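PDB 7A03: M32 carboxypeptidase from Chitinophagaceae bacterium, which probably works as a metal-dependent carboxypeptidase, cleaving amino acids one at a time from the C-terminal ends of peptides. Local coordinates for residues Phe432-Thr435 with Ala436-Gln439; Asn451-Pro454 with Leu455-Leu459; Asn127-Gln130 with Val131-Ala135. All blocks are in the same frame, centred on the assembly; numbering follows the deposited sequence.

Contact 1 (Phe432-Thr435 with Ala436-Gln439); sequences FFTT and AQKQ
Thr435 and Gln439, one turn apart on helix 420-439, run side by side and point the same way, with the Thr435 methyl CG2 3.4 Å from Gln439 NE2. The threonine divides its two branches: CG2 is anti to the backbone N and faces the glutamine, while OG1 (chi1 -62°) turns back to bond the carbonyl of Gln431. The Gln439 amide is held at both ends, by Trp458 NE1 on OE1 and by Ile479 O on NE2, which probably restrains its rotation where the methyl packs against it. On another side of the helix Gln437 reaches over Phe433. Its CG sits above the ring face in a CH-pi contact, 4.2 Å from the centroid, and the amide plane is inclined only 30° to the ring. Asp444 then takes the NE2 end. Ala436, buried, rests its CB 3.5 Å from Phe433 O. Regular helical bonds such as Gln437 N to Phe433 O (2.8 Å) carry the turns beneath. Around this last part of the helix, 293-307 and 443-448 both close on the Phe433 ring, through Leu302 and Leu443 among others, and 472-480 brings Thr480 against Phe432 and Thr435.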
ATOM      1  N   PHE A 432     -15.139  -3.434  -2.357  1.00 13.96           N
ATOM      2  CA  PHE A 432     -15.547  -3.857  -1.028  1.00 13.75           C
ATOM      3  C   PHE A 432     -16.570  -2.882  -0.459  1.00 13.94           C
ATOM      4  O   PHE A 432     -17.588  -3.306   0.109  1.00 15.15           O
ATOM      5  CB  PHE A 432     -14.344  -3.984  -0.082  1.00 13.58           C
ATOM      6  CG  PHE A 432     -13.399  -5.124  -0.404  1.00 14.65           C
ATOM      7  CD1 PHE A 432     -13.838  -6.288  -1.005  1.00 17.40           C
ATOM      8  CD2 PHE A 432     -12.054  -5.018  -0.077  1.00 14.96           C
ATOM      9  CE1 PHE A 432     -12.949  -7.322  -1.288  1.00 17.68           C
ATOM     10  CE2 PHE A 432     -11.155  -6.061  -0.360  1.00 14.12           C
ATOM     11  CZ  PHE A 432     -11.602  -7.201  -0.960  1.00 16.00           C
ATOM     12  N   PHE A 433     -16.366  -1.569  -0.668  1.00 13.74           N
ATOM     13  CA  PHE A 433     -17.256  -0.641   0.018  1.00 16.65           C
ATOM     14  C   PHE A 433     -18.644  -0.674  -0.597  1.00 14.61           C
ATOM     15  O   PHE A 433     -19.656  -0.708   0.118  1.00 14.92           O
ATOM     16  CB  PHE A 433     -16.698   0.778   0.043  1.00 13.63           C
ATOM     17  CG  PHE A 433     -17.510   1.711   0.888  1.00 13.69           C
ATOM     18  CD1 PHE A 433     -17.521   1.582   2.277  1.00 15.77           C
ATOM     19  CD2 PHE A 433     -18.311   2.688   0.301  1.00 16.14           C
ATOM     20  CE1 PHE A 433     -18.310   2.416   3.056  1.00 14.21           C
ATOM     21  CE2 PHE A 433     -19.072   3.533   1.086  1.00 17.10           C
ATOM     22  CZ  PHE A 433     -19.062   3.400   2.469  1.00 17.02           C
ATOM     23  N   THR A 434     -18.712  -0.704  -1.924  1.00 14.54           N
ATOM     24  CA  THR A 434     -20.002  -0.848  -2.576  1.00 14.82           C
ATOM     25  C   THR A 434     -20.698  -2.115  -2.105  1.00 16.31           C
ATOM     26  O   THR A 434     -21.899  -2.095  -1.796  1.00 16.67           O
ATOM     27  CB  THR A 434     -19.802  -0.816  -4.087  1.00 14.99           C
ATOM     28  OG1 THR A 434     -19.313   0.480  -4.449  1.00 17.59           O
ATOM     29  CG2 THR A 434     -21.109  -1.071  -4.833  1.00 15.44           C
ATOM     30  N   THR A 435     -19.938  -3.202  -1.941  1.00 15.67           N
ATOM     31  CA  THR A 435     -20.567  -4.430  -1.477  1.00 17.20           C
ATOM     32  C   THR A 435     -21.061  -4.260  -0.049  1.00 17.90           C
ATOM     33  O   THR A 435     -22.182  -4.681   0.280  1.00 19.07           O
ATOM     34  CB  THR A 435     -19.595  -5.601  -1.609  1.00 19.14           C
ATOM     35  OG1 THR A 435     -19.266  -5.777  -2.996  1.00 16.22           O
ATOM     36  CG2 THR A 435     -20.230  -6.887  -1.088  1.00 18.74           C
ATOM     37  N   ALA A 436     -20.262  -3.600   0.800  1.00 14.61           N
ATOM     38  CA  ALA A 436     -20.722  -3.359   2.162  1.00 17.15           C
ATOM     39  C   ALA A 436     -22.005  -2.542   2.157  1.00 20.77           C
ATOM     40  O   ALA A 436     -22.925  -2.829   2.930  1.00 18.30           O
ATOM     41  CB  ALA A 436     -19.633  -2.691   3.003  1.00 17.00           C
ATOM     42  N   GLN A 437     -22.114  -1.574   1.235  1.00 14.98           N
ATOM     43  CA  GLN A 437     -23.322  -0.752   1.198  1.00 17.87           C
ATOM     44  C   GLN A 437     -24.541  -1.586   0.839  1.00 18.92           C
ATOM     45  O   GLN A 437     -25.659  -1.253   1.258  1.00 22.48           O
ATOM     46  CB  GLN A 437     -23.152   0.402   0.212  1.00 17.54           C
ATOM     47  CG  GLN A 437     -22.170   1.468   0.645  1.00 19.18           C
ATOM     48  CD  GLN A 437     -21.975   2.495  -0.457  1.00 19.30           C
ATOM     49  OE1 GLN A 437     -21.424   2.179  -1.504  1.00 20.58           O
ATOM     50  NE2 GLN A 437     -22.446   3.717  -0.234  1.00 16.36           N
ATOM     51  N   LYS A 438     -24.338  -2.672   0.085  1.00 17.67           N
ATOM     52  CA  LYS A 438     -25.402  -3.613  -0.244  1.00 19.45           C
ATOM     53  C   LYS A 438     -25.697  -4.540   0.927  1.00 21.36           C
ATOM     54  O   LYS A 438     -26.863  -4.857   1.192  1.00 26.35           O
ATOM     55  CB  LYS A 438     -24.961  -4.437  -1.458  1.00 22.07           C
ATOM     56  CG  LYS A 438     -26.040  -5.262  -2.143  1.00 33.70           C
ATOM     57  CD  LYS A 438     -25.436  -6.536  -2.730  1.00 39.95           C
ATOM     58  CE  LYS A 438     -26.400  -7.235  -3.681  1.00 47.29           C
ATOM     59  NZ  LYS A 438     -27.778  -7.350  -3.125  1.00 47.99           N
ATOM     60  N   GLN A 439     -24.662  -4.971   1.652  1.00 18.20           N
ATOM     61  CA  GLN A 439     -24.846  -6.075   2.587  1.00 19.83           C
ATOM     62  C   GLN A 439     -25.185  -5.625   4.000  1.00 26.15           C
ATOM     63  O   GLN A 439     -25.759  -6.412   4.767  1.00 25.44           O
ATOM     64  CB  GLN A 439     -23.603  -6.968   2.604  1.00 18.19           C
ATOM     65  CG  GLN A 439     -23.416  -7.800   1.343  1.00 18.58           C
ATOM     66  CD  GLN A 439     -22.148  -8.654   1.414  1.00 18.81           C
ATOM     67  OE1 GLN A 439     -21.374  -8.556   2.370  1.00 21.42           O
ATOM     68  NE2 GLN A 439     -21.923  -9.483   0.398  1.00 20.12           N
TER

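Contact 2 (Asn451-Pro454 with Leu455-Leu459); sequences NYQP and LLEWL
Pro454 O is gripped twice: Trp458 N donates to it at 3.0 Å, and a water donates from 2.7 Å. The same water gives its other proton to Glu457 OE1, 2.8 Å away, and so ties the carboxylate back to the first turn of its own helix. Glu457 reaches that water on an extended chain, with CG anti to the backbone N. Beside it lies Gln453, whose chain bends at chi2 (-83°) and brings NE2 to within 3.7 Å of Glu457 CB. Amide and carboxylate are turned 57° apart, and the meeting is one of van der Waals contact, with the polar bond between the two residues left to the backbone, Glu457 N to Gln453 O at 2.8 Å.

This is the start of helix 453-462, where the first N-H groups have no preceding turn to bond. Asn451 OD1 caps Gln453 N at 3.1 Å, the donor standing above the carbonyl plane, 49° out of it. Pro454 has no N-H to satisfy, which suits it to this place. Leu455 N is served by a second water, which accepts from it and donates to Asn451 O at 2.7 Å, bridging the turn that leads in to the first turn of the helix. With Leu456 N on Tyr452 O, the ordinary helical pattern takes over.

While the glutamine and glutamate look outward, the other side is built in. Leu455 packs on Trp303 and Val307 of helix 293-307 and on Leu443 of helix 443-448, which also meets Pro454 through Ser446. Tyr452 lies by Phe313 and bonds Gln317, both on helix 311-324, and Trp458 and Pro454 both touch Val440, in the loop just after helix 420-439.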
ATOM      1  N   ASN A 451     -21.515   6.856  13.111  1.00 16.59           N
ATOM      2  CA  ASN A 451     -21.279   5.530  13.674  1.00 13.99           C
ATOM      3  C   ASN A 451     -20.563   4.692  12.615  1.00 16.33           C
ATOM      4  O   ASN A 451     -21.166   4.308  11.610  1.00 16.38           O
ATOM      5  CB  ASN A 451     -22.622   4.907  14.057  1.00 15.40           C
ATOM      6  CG  ASN A 451     -22.472   3.556  14.738  1.00 16.54           C
ATOM      7  OD1 ASN A 451     -21.366   3.153  15.120  1.00 19.09           O
ATOM      8  ND2 ASN A 451     -23.584   2.842  14.879  1.00 22.69           N
ATOM      9  N   TYR A 452     -19.273   4.423  12.830  1.00 16.91           N
ATOM     10  CA  TYR A 452     -18.487   3.589  11.928  1.00 16.91           C
ATOM     11  C   TYR A 452     -18.416   2.143  12.385  1.00 17.76           C
ATOM     12  O   TYR A 452     -17.831   1.310  11.688  1.00 16.46           O
ATOM     13  CB  TYR A 452     -17.080   4.191  11.739  1.00 17.11           C
ATOM     14  CG  TYR A 452     -17.176   5.686  11.575  1.00 13.82           C
ATOM     15  CD1 TYR A 452     -18.030   6.229  10.632  1.00 13.13           C
ATOM     16  CD2 TYR A 452     -16.461   6.550  12.388  1.00 16.92           C
ATOM     17  CE1 TYR A 452     -18.186   7.593  10.497  1.00 13.75           C
ATOM     18  CE2 TYR A 452     -16.588   7.915  12.250  1.00 16.91           C
ATOM     19  CZ  TYR A 452     -17.460   8.433  11.300  1.00 14.02           C
ATOM     20  OH  TYR A 452     -17.600   9.796  11.172  1.00 17.66           O
ATOM     21  N   GLN A 453     -19.042   1.820  13.512  1.00 14.60           N
ATOM     22  CA  GLN A 453     -19.000   0.448  14.002  1.00 16.79           C
ATOM     23  C   GLN A 453     -19.610  -0.571  13.046  1.00 18.65           C
ATOM     24  O   GLN A 453     -19.017  -1.651  12.897  1.00 16.96           O
ATOM     25  CB  GLN A 453     -19.594   0.372  15.414  1.00 17.36           C
ATOM     26  CG  GLN A 453     -19.417  -0.992  16.099  1.00 17.72           C
ATOM     27  CD  GLN A 453     -20.490  -1.983  15.680  1.00 20.32           C
ATOM     28  OE1 GLN A 453     -21.579  -1.596  15.241  1.00 25.48           O
ATOM     29  NE2 GLN A 453     -20.180  -3.269  15.789  1.00 25.24           N
ATOM     30  N   PRO A 454     -20.750  -0.328  12.385  1.00 17.84           N
ATOM     31  CA  PRO A 454     -21.243  -1.344  11.438  1.00 15.12           C
ATOM     32  C   PRO A 454     -20.273  -1.648  10.309  1.00 15.32           C
ATOM     33  O   PRO A 454     -20.150  -2.812   9.900  1.00 16.12           O
ATOM     34  CB  PRO A 454     -22.576  -0.761  10.950  1.00 18.73           C
ATOM     35  CG  PRO A 454     -23.023   0.089  12.099  1.00 18.19           C
ATOM     36  CD  PRO A 454     -21.756   0.725  12.617  1.00 18.58           C
ATOM     37  N   LEU A 455     -19.545  -0.637   9.827  1.00 16.21           N
ATOM     38  CA  LEU A 455     -18.552  -0.882   8.787  1.00 15.69           C
ATOM     39  C   LEU A 455     -17.379  -1.697   9.329  1.00 13.85           C
ATOM     40  O   LEU A 455     -16.926  -2.654   8.679  1.00 15.61           O
ATOM     41  CB  LEU A 455     -18.074   0.442   8.198  1.00 17.76           C
ATOM     42  CG  LEU A 455     -16.891   0.296   7.241  1.00 14.86           C
ATOM     43  CD1 LEU A 455     -17.265  -0.510   6.016  1.00 15.73           C
ATOM     44  CD2 LEU A 455     -16.409   1.654   6.852  1.00 16.03           C
ATOM     45  N   LEU A 456     -16.876  -1.332  10.522  1.00 13.93           N
ATOM     46  CA  LEU A 456     -15.760  -2.080  11.101  1.00 13.88           C
ATOM     47  C   LEU A 456     -16.166  -3.524  11.357  1.00 14.38           C
ATOM     48  O   LEU A 456     -15.398  -4.447  11.083  1.00 14.79           O
ATOM     49  CB  LEU A 456     -15.256  -1.417  12.387  1.00 14.80           C
ATOM     50  CG  LEU A 456     -14.091  -2.185  13.027  1.00 15.01           C
ATOM     51  CD1 LEU A 456     -12.930  -2.302  12.065  1.00 13.16           C
ATOM     52  CD2 LEU A 456     -13.671  -1.487  14.310  1.00 19.50           C
ATOM     53  N   GLU A 457     -17.376  -3.737  11.876  1.00 14.87           N
ATOM     54  CA  GLU A 457     -17.882  -5.091  12.065  1.00 15.33           C
ATOM     55  C   GLU A 457     -17.903  -5.871  10.754  1.00 18.62           C
ATOM     56  O   GLU A 457     -17.495  -7.041  10.711  1.00 16.75           O
ATOM     57  CB  GLU A 457     -19.277  -5.032  12.686  1.00 18.79           C
ATOM     58  CG  GLU A 457     -19.887  -6.397  12.932  1.00 22.96           C
ATOM     59  CD  GLU A 457     -21.289  -6.324  13.476  1.00 33.72           C
ATOM     60  OE1 GLU A 457     -22.061  -5.443  13.039  1.00 34.08           O
ATOM     61  OE2 GLU A 457     -21.613  -7.140  14.360  1.00 38.48           O
ATOM     62  N   TRP A 458     -18.393  -5.255   9.670  1.00 16.92           N
ATOM     63  CA  TRP A 458     -18.391  -5.958   8.387  1.00 16.82           C
ATOM     64  C   TRP A 458     -16.974  -6.351   7.967  1.00 15.07           C
ATOM     65  O   TRP A 458     -16.729  -7.486   7.526  1.00 15.81           O
ATOM     66  CB  TRP A 458     -19.084  -5.094   7.328  1.00 15.87           C
ATOM     67  CG  TRP A 458     -19.251  -5.775   6.016  1.00 14.59           C
ATOM     68  CD1 TRP A 458     -20.291  -6.577   5.626  1.00 17.46           C
ATOM     69  CD2 TRP A 458     -18.359  -5.699   4.898  1.00 16.58           C
ATOM     70  NE1 TRP A 458     -20.092  -7.007   4.335  1.00 18.91           N
ATOM     71  CE2 TRP A 458     -18.911  -6.487   3.869  1.00 17.01           C
ATOM     72  CE3 TRP A 458     -17.135  -5.051   4.670  1.00 17.77           C
ATOM     73  CZ2 TRP A 458     -18.296  -6.634   2.635  1.00 19.71           C
ATOM     74  CZ3 TRP A 458     -16.525  -5.195   3.437  1.00 15.85           C
ATOM     75  CH2 TRP A 458     -17.106  -5.990   2.436  1.00 20.34           C
ATOM     76  N   LEU A 459     -16.027  -5.433   8.115  1.00 13.12           N
ATOM     77  CA  LEU A 459     -14.642  -5.745   7.775  1.00 13.60           C
ATOM     78  C   LEU A 459     -14.086  -6.850   8.667  1.00 15.94           C
ATOM     79  O   LEU A 459     -13.325  -7.707   8.207  1.00 15.29           O
ATOM     80  CB  LEU A 459     -13.798  -4.479   7.873  1.00 12.56           C
ATOM     81  CG  LEU A 459     -14.152  -3.373   6.878  1.00 13.00           C
ATOM     82  CD1 LEU A 459     -13.483  -2.064   7.313  1.00 14.56           C
ATOM     83  CD2 LEU A 459     -13.747  -3.759   5.454  1.00 18.00           C
TER
HETATM   84  O   HOH W   1     -20.776   2.259   9.822  1.00 24.02           O
HETATM   85  O   HOH W   2     -22.085  -4.691  10.291  1.00 24.24           O

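Contact 3 (Asn127-Gln130 with Val131-Ala135); sequences NDYQ and VFEPA
Tyr129 and Glu133 meet in the first turn of helix 129-150, an N-capped start that follows directly on a Schellman motif closing helix 103-126 at Asn127, whose phi is positive. Glu133 CA lies over one face of the tyrosine ring, and Glu133 CG comes 3.7 Å from Tyr129 CE2 and 3.5 Å from Tyr129 OH. The hydroxyl itself is held by Thr379 O. Beyond CG, the Glu133 chain bends at chi2 (-79°) and carries OE2 to a salt bridge with Lys380. From the Phe132 side, Tyr129 CE1 reaches the edge of the phenylalanine ring, near its plane, 4.1 Å from CD2; Trp120 meets that ring edge-to-face. An alanine in place of Tyr129 is likely to open a gap beside Phe132 and the Glu133 methylenes and to leave Thr379 O without its hydroxyl partner.

One shell out, Gln130 lays OE1 3.6 Å from Glu133 CB. The cap ties down the start of the turn: Asp128 OD2 accepts from Gln130 N at 2.9 Å, met from above the carboxylate plane, while Asp401 takes Tyr129 N. Val131 N bonds Asp128 O. The helix is kinked here: Pro134 has no N-H to give and Ala135 N makes no bond to the turn before. Gln130 O, reached by Glu133 N only in a weak bond of 3.4 Å, faces the Pro134 ring carbon CD.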
ATOM      1  N   ASN A 127      20.151  16.136 -10.374  1.00 38.47           N
ATOM      2  CA  ASN A 127      18.949  16.286 -11.197  1.00 34.50           C
ATOM      3  C   ASN A 127      19.166  15.774 -12.621  1.00 32.28           C
ATOM      4  O   ASN A 127      18.799  16.422 -13.607  1.00 34.03           O
ATOM      5  CB  ASN A 127      18.409  17.719 -11.180  1.00 36.07           C
ATOM      6  CG  ASN A 127      16.898  17.764 -11.233  1.00 37.52           C
ATOM      7  OD1 ASN A 127      16.262  16.861 -11.780  1.00 35.92           O
ATOM      8  ND2 ASN A 127      16.313  18.810 -10.661  1.00 34.08           N
ATOM      9  N   ASP A 128      19.768  14.591 -12.725  1.00 33.40           N
ATOM     10  CA  ASP A 128      20.097  14.013 -14.026  1.00 32.28           C
ATOM     11  C   ASP A 128      19.934  12.506 -13.948  1.00 34.78           C
ATOM     12  O   ASP A 128      20.663  11.837 -13.207  1.00 31.83           O
ATOM     13  CB  ASP A 128      21.528  14.371 -14.447  1.00 33.94           C
ATOM     14  CG  ASP A 128      21.886  13.846 -15.832  1.00 42.89           C
ATOM     15  OD1 ASP A 128      23.018  14.102 -16.287  1.00 47.57           O
ATOM     16  OD2 ASP A 128      21.044  13.186 -16.477  1.00 48.28           O
ATOM     17  N   TYR A 129      19.007  11.975 -14.747  1.00 36.14           N
ATOM     18  CA  TYR A 129      18.747  10.542 -14.728  1.00 34.43           C
ATOM     19  C   TYR A 129      19.951   9.740 -15.203  1.00 31.78           C
ATOM     20  O   TYR A 129      20.157   8.606 -14.750  1.00 31.84           O
ATOM     21  CB  TYR A 129      17.525  10.226 -15.594  1.00 33.74           C
ATOM     22  CG  TYR A 129      17.458   8.779 -16.012  1.00 26.19           C
ATOM     23  CD1 TYR A 129      17.021   7.806 -15.127  1.00 27.30           C
ATOM     24  CD2 TYR A 129      17.850   8.383 -17.284  1.00 27.47           C
ATOM     25  CE1 TYR A 129      16.971   6.474 -15.497  1.00 27.14           C
ATOM     26  CE2 TYR A 129      17.799   7.054 -17.668  1.00 28.40           C
ATOM     27  CZ  TYR A 129      17.355   6.106 -16.766  1.00 24.68           C
ATOM     28  OH  TYR A 129      17.308   4.786 -17.141  1.00 29.18           O
ATOM     29  N   GLN A 130      20.748  10.297 -16.122  1.00 31.82           N
ATOM     30  CA  GLN A 130      21.882   9.554 -16.660  1.00 34.21           C
ATOM     31  C   GLN A 130      22.898   9.192 -15.588  1.00 35.05           C
ATOM     32  O   GLN A 130      23.675   8.251 -15.779  1.00 38.56           O
ATOM     33  CB  GLN A 130      22.531  10.317 -17.820  1.00 37.96           C
ATOM     34  CG  GLN A 130      21.583  10.588 -18.981  1.00 42.90           C
ATOM     35  CD  GLN A 130      21.029   9.314 -19.607  1.00 49.36           C
ATOM     36  OE1 GLN A 130      21.580   8.225 -19.431  1.00 51.89           O
ATOM     37  NE2 GLN A 130      19.925   9.447 -20.336  1.00 51.05           N
ATOM     38  N   VAL A 131      22.898   9.906 -14.461  1.00 34.80           N
ATOM     39  CA  VAL A 131      23.714   9.498 -13.322  1.00 33.49           C
ATOM     40  C   VAL A 131      23.226   8.165 -12.769  1.00 42.25           C
ATOM     41  O   VAL A 131      24.024   7.299 -12.389  1.00 43.17           O
ATOM     42  CB  VAL A 131      23.707  10.603 -12.249  1.00 32.29           C
ATOM     43  CG1 VAL A 131      24.302  10.093 -10.953  1.00 30.78           C
ATOM     44  CG2 VAL A 131      24.462  11.827 -12.742  1.00 34.24           C
ATOM     45  N   PHE A 132      21.905   7.981 -12.719  1.00 37.97           N
ATOM     46  CA  PHE A 132      21.300   6.759 -12.210  1.00 33.63           C
ATOM     47  C   PHE A 132      21.306   5.638 -13.238  1.00 26.71           C
ATOM     48  O   PHE A 132      21.208   4.467 -12.859  1.00 28.42           O
ATOM     49  CB  PHE A 132      19.854   7.079 -11.797  1.00 27.24           C
ATOM     50  CG  PHE A 132      19.123   5.947 -11.113  1.00 30.14           C
ATOM     51  CD1 PHE A 132      19.653   5.321  -9.999  1.00 27.31           C
ATOM     52  CD2 PHE A 132      17.873   5.540 -11.571  1.00 31.82           C
ATOM     53  CE1 PHE A 132      18.963   4.292  -9.361  1.00 23.12           C
ATOM     54  CE2 PHE A 132      17.185   4.512 -10.942  1.00 31.32           C
ATOM     55  CZ  PHE A 132      17.730   3.889  -9.835  1.00 27.56           C
ATOM     56  N   GLU A 133      21.433   5.973 -14.521  1.00 29.45           N
ATOM     57  CA  GLU A 133      21.171   4.992 -15.573  1.00 25.24           C
ATOM     58  C   GLU A 133      22.014   3.719 -15.499  1.00 34.84           C
ATOM     59  O   GLU A 133      21.448   2.633 -15.710  1.00 33.10           O
ATOM     60  CB  GLU A 133      21.218   5.657 -16.955  1.00 28.82           C
ATOM     61  CG  GLU A 133      20.726   4.776 -18.073  1.00 27.54           C
ATOM     62  CD  GLU A 133      21.766   3.755 -18.513  1.00 37.61           C
ATOM     63  OE1 GLU A 133      22.973   3.998 -18.314  1.00 41.13           O
ATOM     64  OE2 GLU A 133      21.378   2.688 -19.022  1.00 38.72           O
ATOM     65  N   PRO A 134      23.334   3.762 -15.269  1.00 34.49           N
ATOM     66  CA  PRO A 134      24.088   2.493 -15.217  1.00 34.28           C
ATOM     67  C   PRO A 134      23.637   1.553 -14.107  1.00 28.79           C
ATOM     68  O   PRO A 134      23.484   0.340 -14.342  1.00 29.85           O
ATOM     69  CB  PRO A 134      25.543   2.961 -15.050  1.00 40.06           C
ATOM     70  CG  PRO A 134      25.565   4.327 -15.646  1.00 39.66           C
ATOM     71  CD  PRO A 134      24.234   4.929 -15.277  1.00 43.91           C
ATOM     72  N   ALA A 135      23.426   2.083 -12.898  1.00 26.04           N
ATOM     73  CA  ALA A 135      22.931   1.256 -11.799  1.00 22.61           C
ATOM     74  C   ALA A 135      21.572   0.653 -12.135  1.00 31.05           C
ATOM     75  O   ALA A 135      21.318  -0.527 -11.853  1.00 33.56           O
ATOM     76  CB  ALA A 135      22.866   2.062 -10.502  1.00 25.05           C
TER

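How the contacts relate
Contacts 1 and 2 are neighbours, their centres about 11 Å apart. The Trp458 indole joins them, its ring packing on Ala436 CB while its N-H meets Gln439 in a probable hydrogen bond. Both also lean on helices 293-307 and 443-448. Contact 3 lies on the opposite side of the chain's centre, about 46 and 48 Å from them between centres, and holds to helices 103-126 and 382-394 instead. All three are partly buried. Contact 1, in the last turns of its helix, relies on regular backbone bonds and on glutamines held from outside; contacts 2 and 3 are helix starts capped by a side chain, completed in contact 2 by waters and in contact 3 by aromatic packing.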